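Sgbp-b (Bacteroides uniformis, PDB 7K44) probably binds xyloglucan at the cell surface, as a surface glycan-binding protein encoded by a complex xyloglucan utilization locus of this human gut commensal. Local coordinates at residues Asp356-Gln361 with Asp378-Val383. Residues are numbered along the deposited sequence; the frame is centred on the assembly and turned at random.
Sequences DELALQ and DNFRVV. With CA (calcium ion), chain B.
One face of the F380 ring is covered by L358, whose CD2 stands 4.2 Å from the ring centroid and 22° off the normal, a CH-pi contact displaced toward the CD2-CE2 side of the ring. The other branch of the same leucine reaches the root of the phenylalanine, L358 CD1 lying 3.9 Å from F380 CB, which puts the fork of L358 over the ring and its stem together. At the far end of the ring L360 comes in obliquely, its CD1 3.8 Å from F380 CZ. With CG of L358 anti to the backbone N (chi1 -169°), both methyls reach across to the phenylalanine. The two strands, 357-364 and 371-384, belong to different antiparallel sheets of the C-terminal domain and face each other as in a beta-sandwich; CA of L358 and CA of F380 are 9.2 Å apart, so the contact is entirely side chain. L212 and V211 of strand 210-212 extend this apolar layer beside F380 and L358, respectively. Cutting F380 back to an alanine is likely to open a gap between the sheets and leave the methyls of L358 and L360 without the ring they share. On the strand's other side, R381 NH2 bonds N379 O at 2.9 Å, lying in the carbonyl plane, and also forms a salt bridge with E288. Two residues before F380, D378 grips calcium with both carboxylate oxygens, alongside the backbone O atoms of N213, D241 and K243 and OD2 of D215; a water on the metal donates to N379 OD1 at 2.7 Å, tying N379 to the site as a second-shell residue.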
loop_
_atom_site.group_PDB
_atom_site.type_symbol
_atom_site.label_atom_id
_atom_site.label_comp_id
_atom_site.label_asym_id
_atom_site.label_seq_id
_atom_site.Cartn_x
_atom_site.Cartn_y
_atom_site.Cartn_z
ATOM N N ASP A 356 -26.197 16.540 8.231
ATOM C CA ASP A 356 -25.380 15.987 7.157
ATOM C C ASP A 356 -23.905 16.357 7.229
ATOM O O ASP A 356 -23.145 15.953 6.338
ATOM C CB ASP A 356 -25.938 16.392 5.777
ATOM C CG ASP A 356 -25.972 17.903 5.574
ATOM O OD1 ASP A 356 -25.129 18.621 6.151
ATOM O OD2 ASP A 356 -26.866 18.393 4.848
ATOM N N GLU A 357 -23.470 17.084 8.252
ATOM C CA GLU A 357 -22.145 17.689 8.220
ATOM C C GLU A 357 -21.029 16.654 8.392
ATOM O O GLU A 357 -21.159 15.656 9.112
ATOM C CB GLU A 357 -22.019 18.751 9.308
ATOM C CG GLU A 357 -20.729 19.569 9.231
ATOM C CD GLU A 357 -20.709 20.688 10.247
ATOM O OE1 GLU A 357 -20.725 20.405 11.461
ATOM O OE2 GLU A 357 -20.703 21.868 9.833
ATOM N N LEU A 358 -19.918 16.920 7.720
ATOM C CA LEU A 358 -18.640 16.243 7.932
ATOM C C LEU A 358 -17.662 17.370 8.236
ATOM O O LEU A 358 -17.450 18.247 7.393
ATOM C CB LEU A 358 -18.255 15.476 6.670
ATOM C CG LEU A 358 -17.084 14.491 6.721
ATOM C CD1 LEU A 358 -17.139 13.533 5.534
ATOM C CD2 LEU A 358 -15.765 15.214 6.740
ATOM N N ALA A 359 -17.120 17.400 9.451
ATOM C CA ALA A 359 -16.279 18.505 9.897
ATOM C C ALA A 359 -14.881 18.048 10.302
ATOM O O ALA A 359 -14.719 17.046 11.010
ATOM C CB ALA A 359 -16.917 19.263 11.065
ATOM N N LEU A 360 -13.876 18.822 9.881
ATOM C CA LEU A 360 -12.488 18.674 10.300
ATOM C C LEU A 360 -11.997 20.029 10.781
ATOM O O LEU A 360 -12.218 21.038 10.104
ATOM C CB LEU A 360 -11.579 18.210 9.154
ATOM C CG LEU A 360 -11.865 16.873 8.474
ATOM C CD1 LEU A 360 -12.856 17.071 7.338
ATOM C CD2 LEU A 360 -10.563 16.307 7.936
ATOM N N GLN A 361 -11.345 20.071 11.941
ATOM C CA GLN A 361 -10.845 21.336 12.472
ATOM C C GLN A 361 -9.432 21.175 12.998
ATOM O O GLN A 361 -9.153 20.246 13.766
ATOM C CB GLN A 361 -11.736 21.874 13.586
ATOM C CG GLN A 361 -13.180 21.971 13.190
ATOM C CD GLN A 361 -14.043 22.573 14.275
ATOM O OE1 GLN A 361 -13.647 22.624 15.439
ATOM N NE2 GLN A 361 -15.229 23.058 13.896
ATOM N N ASP A 378 -9.457 14.968 0.113
ATOM C CA ASP A 378 -10.430 14.613 -0.912
ATOM C C ASP A 378 -10.969 13.218 -0.639
ATOM O O ASP A 378 -10.414 12.442 0.151
ATOM C CB ASP A 378 -9.779 14.658 -2.306
ATOM C CG ASP A 378 -10.777 14.899 -3.454
ATOM O OD1 ASP A 378 -12.020 14.945 -3.279
ATOM O OD2 ASP A 378 -10.257 15.042 -4.586
ATOM N N ASN A 379 -12.060 12.901 -1.333
ATOM C CA ASN A 379 -12.558 11.527 -1.462
ATOM C C ASN A 379 -12.849 10.869 -0.113
ATOM O O ASN A 379 -12.311 9.813 0.209
ATOM C CB ASN A 379 -11.620 10.675 -2.318
ATOM C CG ASN A 379 -11.767 10.969 -3.793
ATOM O OD1 ASN A 379 -12.802 11.471 -4.228
ATOM N ND2 ASN A 379 -10.743 10.629 -4.575
ATOM N N PHE A 380 -13.734 11.498 0.664
ATOM C CA PHE A 380 -14.199 10.882 1.900
ATOM C C PHE A 380 -15.201 9.782 1.561
ATOM O O PHE A 380 -16.159 10.006 0.812
ATOM C CB PHE A 380 -14.846 11.922 2.816
ATOM C CG PHE A 380 -13.903 12.987 3.299
ATOM C CD1 PHE A 380 -13.619 14.094 2.511
ATOM C CD2 PHE A 380 -13.317 12.893 4.546
ATOM C CE1 PHE A 380 -12.754 15.095 2.955
ATOM C CE2 PHE A 380 -12.447 13.882 5.005
ATOM C CZ PHE A 380 -12.160 14.977 4.207
ATOM N N ARG A 381 -14.975 8.587 2.105
ATOM C CA ARG A 381 -15.837 7.438 1.862
ATOM C C ARG A 381 -16.047 6.689 3.168
ATOM O O ARG A 381 -15.229 6.777 4.084
ATOM C CB ARG A 381 -15.276 6.487 0.790
ATOM C CG ARG A 381 -13.890 5.908 1.080
ATOM C CD ARG A 381 -12.788 6.671 0.374
ATOM N NE ARG A 381 -11.492 5.981 0.416
ATOM C CZ ARG A 381 -10.342 6.560 0.086
ATOM N NH1 ARG A 381 -9.195 5.866 0.149
ATOM N NH2 ARG A 381 -10.330 7.832 -0.331
ATOM N N VAL A 382 -17.171 5.978 3.259
ATOM C CA VAL A 382 -17.453 5.093 4.391
ATOM C C VAL A 382 -17.379 3.664 3.875
ATOM O O VAL A 382 -18.145 3.286 2.978
ATOM C CB VAL A 382 -18.824 5.375 5.027
ATOM C CG1 VAL A 382 -19.055 4.384 6.172
ATOM C CG2 VAL A 382 -18.916 6.811 5.520
ATOM N N VAL A 383 -16.464 2.866 4.449
ATOM C CA VAL A 383 -16.143 1.544 3.924
ATOM C C VAL A 383 -15.941 0.562 5.069
ATOM O O VAL A 383 -15.640 0.939 6.199
ATOM C CB VAL A 383 -14.875 1.562 3.040
ATOM C CG1 VAL A 383 -15.108 2.345 1.750
ATOM C CG2 VAL A 383 -13.694 2.109 3.816
HETATM CA CA CA B . -12.378 15.671 -5.698
HETATM O O HOH W 1 -12.958 13.367 -6.098
#